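Local coordinates for Endoglucanase(Endo-1,4-beta-glucanase)protein (Pseudomonas stutzeri, PDB 6R2J), which probably hydrolyses beta-1,4-glucosidic bonds of cellulose chains as a family 5 endoglucanase and holds cellobiose in this crystal form, at residues Phe23-Pro29 with Ile60-His66; His43-Tyr47 with Ala295-Arg299; Trp123-Glu128 with Ala162-Val166; Met266-Ala271 with Leu309-His313. All coordinates share one frame; numbering follows the deposited sequence. Where two conformers were deposited one is given.

In the fold
The centres of all four contacts lie about 17 to 19 Å from the centre of the chain, and each contact combines buried with more exposed residues. Contacts 3 and 4 belong to the outer helical layer of the TIM barrel, on opposite sides of that centre, and set apolar side chains beside a salt bridge. Contact 1 and the loop half of contact 2 lie in the loops following the strands: in the first an arginine collects backbone carbonyls, in the second a helix offers its tyrosines to a loop glutamate and proline. The loop of contact 2 leads into helix 305-311 of contact 4, and the two touch, Ile296 CD1 lying 3.6 Å from Met310 SD; contacts 1 and 3 approach without touching.

Contact 1: Phe23-Pro29 with Ile60-His66; sequences FAPHITP and IWERVQH
The guanidinium of Arg63 has Ile60 CD1 over one face, offset toward its rim, and carbonyl oxygens of the 23-29 loop around its edge. Phe23 O is gripped end-on by two nitrogens, 2.7 Å from Arg63 NH1 and 2.9 Å from Arg63 NH2, and lies in the guanidinium plane. Arg63 NH2 also donates to Ile27 O at 2.8 Å, tilted out of that plane, and weakly to Ala24 O. Arg63 NE donates to Pro29 O at 2.9 Å, in the straightest bond of the set (157°). An extended chain from CG to NE (chi2 171°, chi3 179°) carries the group across to the loop, and together these bonds fix its rotation. They also reach both ends of the type I turn from Ala24 to Ile27, the first of them weakly. The second flat group, the His66 ring, receives Pro29 over one face, with Pro29 CB 3.3 Å from His66 NE2 and CG forming a CH-pi contact; the proline follows a cis peptide bond. Between these two grips Thr28 CG2 rests 3.8 Å from Glu62 CB, whose carboxylate bonds to the backbone N of His105 and to Asn100. Arg63 NH1 has a further acceptor in Ala21 O. The contact thus fastens the long loop between strand 14-18 and helix 41-49 to the short helical turn following strand 54-59, with helix 74-89 touching Arg63 through Gln76.

Contact 2: His43-Tyr47 with Ala295-Arg299; sequences HFKYY and AIEPR
This is a helix-to-loop contact in which Tyr46 and Tyr47 of helix 41-49 meet Pro298 and Glu297 of the loop between strand 280-285 and helix 305-311. Pro298 points its CG and CD over one face of the Tyr46 ring, CG 3.5 Å from the ring centroid and 14° off the normal, a CH-pi contact. The Tyr46 hydroxyl hydrogen-bonds to Asp303, and a water donates to both Tyr46 OH and Ile296 O, at 2.7 Å each. Tyr47 OH donates to Glu297 OE1 at 2.6 Å, from above the carboxylate plane, the ring and carboxylate planes standing 61° apart. In the TIM barrel strand 280-285 neighbours strand 14-18, so the contact joins the helix after the first strand to the loop after the last, where the barrel closes. A bend at chi2 (64°) turns the Glu297 carboxylate back toward the helix. The backbone N of Gly286 is a second partner of Glu297 OE1, while the other oxygen, OE2, lies at the edge of the His43 ring, 3.2 Å from His43 CD2; His43 ND1 is bonded to the backbone N of Glu40. Ile296 CG2 packs 4.0 Å from Tyr47 CE1, and Met307 touches both tyrosines and Ile296.

Contact 3: Trp123-Glu128 with Ala162-Val166; sequences WRKLAE and AIREV
Arg124 leaves helix 116-130 with CG trans to the backbone N, runs straight through chi2 and then bends at chi3 (-58°), which swings its guanidinium over to Glu165 and Ala162. The Glu165 chain is extended beyond CG and meets it there. Arg124 NE donates to Glu165 OE1 at 2.9 Å, approaching from well above the carboxylate plane, and the N-H...O angle of 137° shows a bent bond. A second, weak bond links Arg124 NH2 to Glu165 OE2 at 3.4 Å, which makes the salt bridge two-pronged but uneven; the two flat groups are turned moderately from one another. Ala162 CB sits over a face of the guanidinium, 3.7 Å from Arg124 NH2. Below the charged pair the aliphatic part of Arg124 is packed crosswise by Val166, whose CG1 lies 3.7 Å from Arg124 CG and also touches Glu128 CG. The other Val166 branch, CG2, presses on Ala127 CB at 3.5 Å, tighter than usual for two methyl carbons. Farther inward Ile163 runs alongside Trp123 in the same direction: Ile163 CG1 is 3.9 Å from Trp123 CB, and Ile163 CD1 comes obliquely within 4.1 Å of Trp123 CE3. Trp123 NE1 is satisfied by Ile141 O, and Ile163 reaches Ile172 of strand 171-175. The axes of segments 123-128 and 162-166 approach to 8.1 Å and cross at -31°, and these roughly parallel neighbours show the side-by-side helix packing of the outer layer of a TIM barrel.

Contact 4: Met266-Ala271 with Leu309-His313; sequences MDNLLA and LMRKH
Polar contacts converge on Asp267 of helix 260-276. Its OD1 accepts from His313 NE2 at 2.7 Å and from Lys312 NZ at 2.8 Å, and the two donors arrive from opposite faces of the carboxylate plane. The histidine comes from far above that plane, with the oxygen near its own ring plane; the lysine meets the syn side and completes a salt bridge. Two donors on one oxygen would probably favour a charged carboxylate. Lys312 folds back through bends at chi3 (58°) and chi4 (56°), which return its ammonium to the aspartate. His313 O is held by Asn274. Two flanking groups fix the imidazole: Leu270 CB makes a CH-pi contact on one face, 3.7 Å from the ring centroid, and Lys312 CG covers the opposite face over its centre. Apolar packing occupies the inner side, where Met266, extended along its chain, presses its methyl carbon CE on Met310 CG at 3.4 Å, closely for two carbons, while Tyr253 and Tyr282 also touch Met266. The contact joins helix 305-311 and the residues just after it to helix 260-276, a neighbour-to-neighbour packing of the TIM barrel's outer helical layer.

Contact 1: Phe23-Pro29 with Ile60-His66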
# COMPACT_ATOMS: atom_id res chain seq x y z
N PHE A 23 -1.58 -4.52 -12.93
CA PHE A 23 -0.59 -4.66 -13.98
C PHE A 23 -1.10 -4.07 -15.30
O PHE A 23 -2.30 -4.08 -15.60
CB PHE A 23 -0.35 -6.16 -14.20
CG PHE A 23 0.68 -6.80 -13.28
CD1 PHE A 23 0.91 -6.32 -12.00
CD2 PHE A 23 1.42 -7.89 -13.73
CE1 PHE A 23 1.87 -6.91 -11.18
CE2 PHE A 23 2.40 -8.47 -12.95
CZ PHE A 23 2.63 -8.00 -11.66
N ALA A 24 -0.14 -3.62 -16.12
CA ALA A 24 -0.40 -3.12 -17.47
C ALA A 24 -1.55 -2.11 -17.45
O ALA A 24 -2.54 -2.27 -18.18
CB ALA A 24 -0.68 -4.27 -18.42
N PRO A 25 -1.45 -1.06 -16.64
CA PRO A 25 -2.60 -0.15 -16.48
C PRO A 25 -2.99 0.60 -17.72
O PRO A 25 -4.10 1.14 -17.74
CB PRO A 25 -2.15 0.82 -15.38
CG PRO A 25 -0.66 0.73 -15.36
CD PRO A 25 -0.29 -0.65 -15.83
N HIS A 26 -2.11 0.72 -18.73
CA HIS A 26 -2.50 1.38 -19.98
C HIS A 26 -3.46 0.53 -20.81
O HIS A 26 -4.16 1.06 -21.69
CB HIS A 26 -1.24 1.79 -20.74
CG HIS A 26 -0.39 2.80 -19.99
ND1 HIS A 26 0.84 3.23 -20.44
CD2 HIS A 26 -0.60 3.44 -18.81
CE1 HIS A 26 1.35 4.09 -19.58
NE2 HIS A 26 0.50 4.24 -18.58
N ILE A 27 -3.50 -0.77 -20.55
CA ILE A 27 -4.43 -1.68 -21.20
C ILE A 27 -5.67 -1.76 -20.31
O ILE A 27 -5.68 -2.47 -19.29
CB ILE A 27 -3.80 -3.05 -21.49
CG1 ILE A 27 -2.47 -2.85 -22.24
CG2 ILE A 27 -4.76 -3.95 -22.32
CD1 ILE A 27 -1.70 -4.11 -22.52
N THR A 28 -6.72 -1.01 -20.69
CA THR A 28 -7.99 -1.11 -19.99
C THR A 28 -9.12 -1.43 -20.96
O THR A 28 -9.17 -0.89 -22.07
CB THR A 28 -8.33 0.18 -19.25
OG1 THR A 28 -8.43 1.27 -20.18
CG2 THR A 28 -7.23 0.45 -18.23
N PRO A 29 -10.05 -2.29 -20.56
CA PRO A 29 -10.03 -2.96 -19.25
C PRO A 29 -8.97 -4.08 -19.21
O PRO A 29 -8.53 -4.52 -18.12
CB PRO A 29 -11.45 -3.51 -19.10
CG PRO A 29 -12.00 -3.54 -20.49
CD PRO A 29 -11.31 -2.47 -21.29
N ILE A 60 -7.00 -1.25 -10.00
CA ILE A 60 -7.22 0.05 -10.64
C ILE A 60 -8.71 0.36 -10.79
O ILE A 60 -9.54 -0.53 -11.02
CB ILE A 60 -6.42 0.27 -11.95
CG1 ILE A 60 -6.83 -0.75 -13.02
CG2 ILE A 60 -4.89 0.24 -11.64
CD1 ILE A 60 -6.16 -0.48 -14.36
N TRP A 61 -9.02 1.63 -10.67
CA TRP A 61 -10.39 2.10 -10.81
C TRP A 61 -10.98 1.72 -12.17
O TRP A 61 -12.13 1.26 -12.26
CB TRP A 61 -10.40 3.61 -10.52
CG TRP A 61 -11.69 4.31 -10.58
CD1 TRP A 61 -12.93 3.79 -10.85
CD2 TRP A 61 -11.87 5.72 -10.40
NE1 TRP A 61 -13.87 4.80 -10.86
CE2 TRP A 61 -13.25 5.99 -10.58
CE3 TRP A 61 -11.00 6.79 -10.11
CZ2 TRP A 61 -13.77 7.26 -10.46
CZ3 TRP A 61 -11.52 8.05 -10.02
CH2 TRP A 61 -12.90 8.29 -10.21
N GLU A 62 -10.17 1.80 -13.23
CA GLU A 62 -10.64 1.54 -14.59
C GLU A 62 -11.15 0.12 -14.77
O GLU A 62 -11.94 -0.13 -15.68
CB GLU A 62 -9.51 1.84 -15.57
CG GLU A 62 -9.16 3.33 -15.69
CD GLU A 62 -8.09 3.80 -14.69
OE1 GLU A 62 -7.74 3.04 -13.77
OE2 GLU A 62 -7.61 4.96 -14.82
N ARG A 63 -10.73 -0.82 -13.95
CA ARG A 63 -11.21 -2.19 -14.07
C ARG A 63 -12.42 -2.46 -13.19
O ARG A 63 -13.14 -3.43 -13.47
CB ARG A 63 -10.05 -3.17 -13.82
CG ARG A 63 -9.03 -3.18 -14.95
CD ARG A 63 -7.76 -3.98 -14.66
NE ARG A 63 -6.87 -3.92 -15.84
CZ ARG A 63 -5.54 -3.86 -15.83
NH1 ARG A 63 -4.87 -3.87 -14.70
NH2 ARG A 63 -4.86 -3.81 -16.98
N VAL A 64 -12.63 -1.67 -12.11
CA VAL A 64 -13.86 -1.80 -11.31
C VAL A 64 -14.99 -0.96 -11.90
O VAL A 64 -16.16 -1.27 -11.68
CB VAL A 64 -13.73 -1.49 -9.80
CG1 VAL A 64 -12.79 -2.50 -9.12
CG2 VAL A 64 -13.31 -0.03 -9.58
N GLN A 65 -14.65 0.12 -12.61
CA GLN A 65 -15.62 0.99 -13.26
C GLN A 65 -15.05 1.39 -14.62
O GLN A 65 -14.20 2.29 -14.72
CB GLN A 65 -15.95 2.21 -12.40
CG GLN A 65 -17.19 2.96 -12.90
CD GLN A 65 -17.59 4.10 -11.98
OE1 GLN A 65 -16.74 4.73 -11.38
NE2 GLN A 65 -18.89 4.34 -11.85
N HIS A 66 -15.54 0.76 -15.69
CA HIS A 66 -14.97 1.04 -17.00
C HIS A 66 -15.21 2.48 -17.46
O HIS A 66 -14.43 3.01 -18.26
CB HIS A 66 -15.57 0.09 -18.05
CG HIS A 66 -15.12 -1.33 -17.93
ND1 HIS A 66 -15.50 -2.31 -18.82
CD2 HIS A 66 -14.34 -1.94 -17.01
CE1 HIS A 66 -14.96 -3.46 -18.46
NE2 HIS A 66 -14.26 -3.27 -17.35

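Contact 2: His43-Tyr47 with Ala295-Arg299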
# COMPACT_ATOMS: atom_id res chain seq x y z
N HIS A 43 -0.65 -18.32 -2.76
CA HIS A 43 0.05 -17.11 -2.36
C HIS A 43 -0.27 -16.75 -0.91
O HIS A 43 0.63 -16.51 -0.10
CB HIS A 43 -0.28 -15.97 -3.33
CG HIS A 43 0.07 -16.29 -4.75
ND1 HIS A 43 -0.87 -16.53 -5.72
CD2 HIS A 43 1.28 -16.44 -5.34
CE1 HIS A 43 -0.26 -16.78 -6.86
NE2 HIS A 43 1.04 -16.76 -6.65
N PHE A 44 -1.54 -16.73 -0.56
CA PHE A 44 -1.89 -16.34 0.80
C PHE A 44 -1.36 -17.34 1.81
O PHE A 44 -0.93 -16.95 2.90
CB PHE A 44 -3.38 -16.20 0.90
CG PHE A 44 -3.93 -15.11 0.02
CD1 PHE A 44 -4.04 -13.81 0.49
CD2 PHE A 44 -4.31 -15.38 -1.32
CE1 PHE A 44 -4.55 -12.82 -0.32
CE2 PHE A 44 -4.81 -14.36 -2.14
CZ PHE A 44 -4.95 -13.10 -1.63
N LYS A 45 -1.39 -18.64 1.46
CA LYS A 45 -0.85 -19.69 2.31
C LYS A 45 0.66 -19.54 2.48
O LYS A 45 1.18 -19.66 3.60
CB LYS A 45 -1.17 -21.05 1.69
CG LYS A 45 -0.74 -22.31 2.48
CD LYS A 45 -0.95 -22.20 3.96
CE LYS A 45 -0.76 -23.53 4.66
NZ LYS A 45 -0.30 -24.63 3.78
N TYR A 46 1.39 -19.31 1.39
CA TYR A 46 2.83 -19.11 1.51
C TYR A 46 3.15 -17.98 2.49
O TYR A 46 3.95 -18.16 3.41
CB TYR A 46 3.47 -18.83 0.15
CG TYR A 46 4.94 -18.52 0.31
CD1 TYR A 46 5.85 -19.51 0.60
CD2 TYR A 46 5.41 -17.21 0.21
CE1 TYR A 46 7.20 -19.20 0.78
CE2 TYR A 46 6.73 -16.90 0.37
CZ TYR A 46 7.63 -17.88 0.67
OH TYR A 46 8.95 -17.56 0.84
N TYR A 47 2.55 -16.81 2.31
CA TYR A 47 2.96 -15.68 3.14
C TYR A 47 2.49 -15.86 4.57
O TYR A 47 3.22 -15.56 5.51
CB TYR A 47 2.52 -14.35 2.52
CG TYR A 47 3.29 -14.09 1.25
CD1 TYR A 47 4.62 -13.61 1.29
CD2 TYR A 47 2.74 -14.39 0.02
CE1 TYR A 47 5.35 -13.40 0.12
CE2 TYR A 47 3.44 -14.19 -1.15
CZ TYR A 47 4.74 -13.69 -1.12
OH TYR A 47 5.40 -13.49 -2.31
N ALA A 295 11.27 -8.85 -6.66
CA ALA A 295 10.17 -9.72 -6.27
C ALA A 295 10.55 -10.60 -5.07
O ALA A 295 11.63 -11.18 -5.03
CB ALA A 295 9.76 -10.60 -7.47
N ILE A 296 9.63 -10.70 -4.10
CA ILE A 296 9.80 -11.60 -2.97
C ILE A 296 9.04 -12.92 -3.14
O ILE A 296 9.07 -13.77 -2.23
CB ILE A 296 9.39 -10.85 -1.69
CG1 ILE A 296 9.93 -11.50 -0.41
CG2 ILE A 296 7.89 -10.76 -1.60
CD1 ILE A 296 9.64 -10.71 0.88
N GLU A 297 8.40 -13.14 -4.29
CA GLU A 297 7.71 -14.39 -4.55
C GLU A 297 8.72 -15.53 -4.71
O GLU A 297 9.68 -15.38 -5.48
CB GLU A 297 6.88 -14.23 -5.81
CG GLU A 297 5.97 -15.39 -6.15
CD GLU A 297 4.92 -15.62 -5.13
OE1 GLU A 297 4.56 -14.67 -4.44
OE2 GLU A 297 4.45 -16.77 -5.02
N PRO A 298 8.56 -16.65 -3.98
CA PRO A 298 9.51 -17.76 -4.12
C PRO A 298 9.49 -18.43 -5.49
O PRO A 298 8.54 -18.34 -6.27
CB PRO A 298 9.07 -18.75 -3.03
CG PRO A 298 7.62 -18.41 -2.78
CD PRO A 298 7.58 -16.92 -2.91
N ARG A 299 10.60 -19.08 -5.76
CA ARG A 299 10.89 -19.66 -7.06
C ARG A 299 11.42 -21.05 -6.78
O ARG A 299 12.40 -21.19 -6.06
CB ARG A 299 12.02 -18.92 -7.78
CG ARG A 299 11.79 -17.47 -7.96
CD ARG A 299 13.02 -16.76 -8.49
NE ARG A 299 12.74 -15.33 -8.54
CZ ARG A 299 13.52 -14.42 -9.11
NH1 ARG A 299 14.65 -14.80 -9.69
NH2 ARG A 299 13.15 -13.13 -9.08
O HOH W 1 10.14 -15.84 -0.89

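Contact 3: Trp123-Glu128 with Ala162-Val166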
# COMPACT_ATOMS: atom_id res chain seq x y z
N TRP A 123 -15.91 5.16 -4.40
CA TRP A 123 -15.46 4.66 -3.10
C TRP A 123 -16.66 4.34 -2.21
O TRP A 123 -16.68 3.32 -1.50
CB TRP A 123 -14.48 5.64 -2.45
CG TRP A 123 -13.06 5.21 -2.73
CD1 TRP A 123 -12.07 5.90 -3.40
CD2 TRP A 123 -12.49 3.95 -2.37
NE1 TRP A 123 -10.93 5.13 -3.48
CE2 TRP A 123 -11.15 3.93 -2.86
CE3 TRP A 123 -12.97 2.82 -1.70
CZ2 TRP A 123 -10.30 2.84 -2.68
CZ3 TRP A 123 -12.10 1.73 -1.52
CH2 TRP A 123 -10.78 1.77 -1.99
N ARG A 124 -17.69 5.18 -2.26
CA ARG A 124 -18.92 4.84 -1.59
C ARG A 124 -19.44 3.50 -2.08
O ARG A 124 -19.80 2.63 -1.29
CB ARG A 124 -19.95 5.95 -1.79
CG ARG A 124 -21.10 5.83 -0.79
CD ARG A 124 -22.21 6.83 -1.05
NE ARG A 124 -21.77 8.23 -1.02
CZ ARG A 124 -21.55 8.96 -2.10
NH1 ARG A 124 -21.73 8.44 -3.30
NH2 ARG A 124 -21.16 10.21 -1.99
N LYS A 125 -19.48 3.31 -3.40
CA LYS A 125 -19.97 2.05 -3.95
C LYS A 125 -19.07 0.89 -3.57
O LYS A 125 -19.57 -0.18 -3.23
CB LYS A 125 -20.11 2.14 -5.47
CG LYS A 125 -21.43 2.70 -5.97
CD LYS A 125 -21.50 2.51 -7.45
CE LYS A 125 -22.81 2.99 -8.04
NZ LYS A 125 -22.70 4.42 -8.43
N LEU A 126 -17.74 1.07 -3.66
CA LEU A 126 -16.83 -0.00 -3.23
C LEU A 126 -16.99 -0.33 -1.75
O LEU A 126 -16.99 -1.51 -1.36
CB LEU A 126 -15.38 0.38 -3.53
CG LEU A 126 -14.96 0.43 -5.00
CD1 LEU A 126 -13.58 1.01 -5.14
CD2 LEU A 126 -15.05 -0.96 -5.59
N ALA A 127 -17.13 0.69 -0.89
CA ALA A 127 -17.28 0.43 0.54
C ALA A 127 -18.58 -0.32 0.83
O ALA A 127 -18.63 -1.13 1.77
CB ALA A 127 -17.19 1.74 1.32
N GLU A 128 -19.64 -0.07 0.05
CA GLU A 128 -20.87 -0.84 0.16
C GLU A 128 -20.64 -2.31 -0.18
O GLU A 128 -21.25 -3.19 0.42
CB GLU A 128 -21.93 -0.26 -0.78
CG GLU A 128 -22.56 1.10 -0.37
CD GLU A 128 -23.37 1.75 -1.52
OE1 GLU A 128 -23.82 1.01 -2.42
OE2 GLU A 128 -23.56 2.99 -1.53
N ALA A 162 -17.34 10.25 1.75
CA ALA A 162 -18.24 9.29 1.13
C ALA A 162 -18.13 7.92 1.78
O ALA A 162 -19.15 7.27 2.06
CB ALA A 162 -17.95 9.19 -0.37
N ILE A 163 -16.90 7.46 2.02
CA ILE A 163 -16.71 6.16 2.65
C ILE A 163 -17.38 6.13 4.02
O ILE A 163 -18.00 5.13 4.41
CB ILE A 163 -15.20 5.85 2.77
CG1 ILE A 163 -14.57 5.43 1.43
CG2 ILE A 163 -14.97 4.74 3.84
CD1 ILE A 163 -13.01 5.37 1.48
N ARG A 164 -17.24 7.21 4.79
CA ARG A 164 -17.74 7.24 6.16
C ARG A 164 -19.25 7.40 6.21
O ARG A 164 -19.82 7.29 7.30
CB ARG A 164 -17.04 8.36 6.95
CG ARG A 164 -15.52 8.15 7.09
CD ARG A 164 -15.28 7.05 8.11
NE ARG A 164 -13.89 6.90 8.51
CZ ARG A 164 -13.21 5.77 8.41
NH1 ARG A 164 -13.79 4.68 7.93
NH2 ARG A 164 -11.96 5.73 8.79
N GLU A 165 -19.87 7.66 5.05
CA GLU A 165 -21.33 7.65 4.95
C GLU A 165 -21.87 6.23 5.01
O GLU A 165 -23.03 6.01 5.38
CB GLU A 165 -21.77 8.26 3.62
CG GLU A 165 -21.52 9.75 3.41
CD GLU A 165 -21.85 10.17 1.95
OE1 GLU A 165 -22.80 9.59 1.37
OE2 GLU A 165 -21.18 11.05 1.35
N VAL A 166 -21.06 5.26 4.61
CA VAL A 166 -21.48 3.87 4.60
C VAL A 166 -20.69 2.98 5.55
O VAL A 166 -21.20 1.93 5.95
CB VAL A 166 -21.47 3.26 3.17
CG1 VAL A 166 -22.37 4.06 2.23
CG2 VAL A 166 -20.06 3.17 2.65

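Contact 4: Met266-Ala271 with Leu309-His313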
# COMPACT_ATOMS: atom_id res chain seq x y z
N MET A 266 17.68 -2.28 3.96
CA MET A 266 16.38 -2.82 4.33
C MET A 266 16.37 -3.27 5.77
O MET A 266 15.44 -2.96 6.51
CB MET A 266 16.04 -3.99 3.44
CG MET A 266 14.73 -4.65 3.73
SD MET A 266 14.23 -5.82 2.44
CE MET A 266 12.94 -6.80 3.26
N ASP A 267 17.40 -4.01 6.19
CA ASP A 267 17.52 -4.41 7.59
C ASP A 267 17.44 -3.21 8.53
O ASP A 267 16.70 -3.23 9.53
CB ASP A 267 18.85 -5.15 7.77
CG ASP A 267 18.74 -6.31 8.76
OD1 ASP A 267 17.95 -7.28 8.47
OD2 ASP A 267 19.45 -6.25 9.80
N ASN A 268 18.17 -2.15 8.24
CA ASN A 268 18.15 -1.02 9.15
C ASN A 268 16.83 -0.27 9.08
O ASN A 268 16.38 0.28 10.09
CB ASN A 268 19.31 -0.09 8.82
CG ASN A 268 20.63 -0.71 9.11
OD1 ASN A 268 20.77 -1.47 10.08
ND2 ASN A 268 21.62 -0.41 8.27
N LEU A 269 16.22 -0.20 7.90
CA LEU A 269 14.90 0.43 7.80
C LEU A 269 13.87 -0.33 8.65
O LEU A 269 13.19 0.27 9.49
CB LEU A 269 14.46 0.50 6.34
CG LEU A 269 13.01 0.92 6.15
CD1 LEU A 269 12.75 2.38 6.54
CD2 LEU A 269 12.56 0.62 4.70
N LEU A 270 13.73 -1.63 8.43
CA LEU A 270 12.74 -2.40 9.20
C LEU A 270 13.00 -2.29 10.71
O LEU A 270 12.04 -2.23 11.49
CB LEU A 270 12.73 -3.85 8.73
CG LEU A 270 12.11 -4.08 7.34
CD1 LEU A 270 12.11 -5.59 6.97
CD2 LEU A 270 10.69 -3.56 7.21
N ALA A 271 14.27 -2.25 11.12
CA ALA A 271 14.58 -2.11 12.54
C ALA A 271 14.06 -0.79 13.08
O ALA A 271 13.43 -0.74 14.14
CB ALA A 271 16.10 -2.20 12.74
N LEU A 309 15.50 -11.87 4.78
CA LEU A 309 15.87 -10.66 5.51
C LEU A 309 14.71 -10.13 6.35
O LEU A 309 14.94 -9.55 7.42
CB LEU A 309 16.40 -9.60 4.55
CG LEU A 309 16.92 -8.36 5.28
CD1 LEU A 309 18.37 -8.03 5.07
CD2 LEU A 309 16.05 -7.18 4.84
N MET A 310 13.48 -10.31 5.88
CA MET A 310 12.32 -9.82 6.60
C MET A 310 12.14 -10.55 7.93
O MET A 310 11.71 -9.95 8.91
CB MET A 310 11.06 -10.00 5.76
CG MET A 310 10.79 -8.96 4.68
SD MET A 310 9.05 -9.17 4.05
CE MET A 310 8.16 -9.07 5.58
N ARG A 311 12.46 -11.84 7.96
CA ARG A 311 12.03 -12.66 9.09
C ARG A 311 12.56 -12.17 10.44
O ARG A 311 11.85 -12.28 11.45
CB ARG A 311 12.39 -14.13 8.84
CG ARG A 311 11.49 -14.77 7.80
CD ARG A 311 11.47 -16.26 7.93
NE ARG A 311 12.78 -16.85 7.62
CZ ARG A 311 13.05 -17.55 6.53
NH1 ARG A 311 12.09 -17.74 5.63
NH2 ARG A 311 14.26 -18.10 6.36
N LYS A 312 13.79 -11.63 10.48
CA LYS A 312 14.31 -11.18 11.78
C LYS A 312 13.47 -10.06 12.37
O LYS A 312 13.55 -9.83 13.58
CB LYS A 312 15.78 -10.79 11.69
CG LYS A 312 16.07 -9.37 11.27
CD LYS A 312 17.59 -9.04 11.26
CE LYS A 312 18.41 -9.98 10.33
NZ LYS A 312 17.99 -10.07 8.86
N HIS A 313 12.66 -9.38 11.54
CA HIS A 313 11.97 -8.15 11.94
C HIS A 313 10.48 -8.30 12.23
O HIS A 313 9.87 -7.34 12.68
CB HIS A 313 12.15 -7.04 10.88
CG HIS A 313 13.58 -6.78 10.53
ND1 HIS A 313 14.46 -6.15 11.39
CD2 HIS A 313 14.29 -7.07 9.42
CE1 HIS A 313 15.65 -6.09 10.82
NE2 HIS A 313 15.57 -6.63 9.62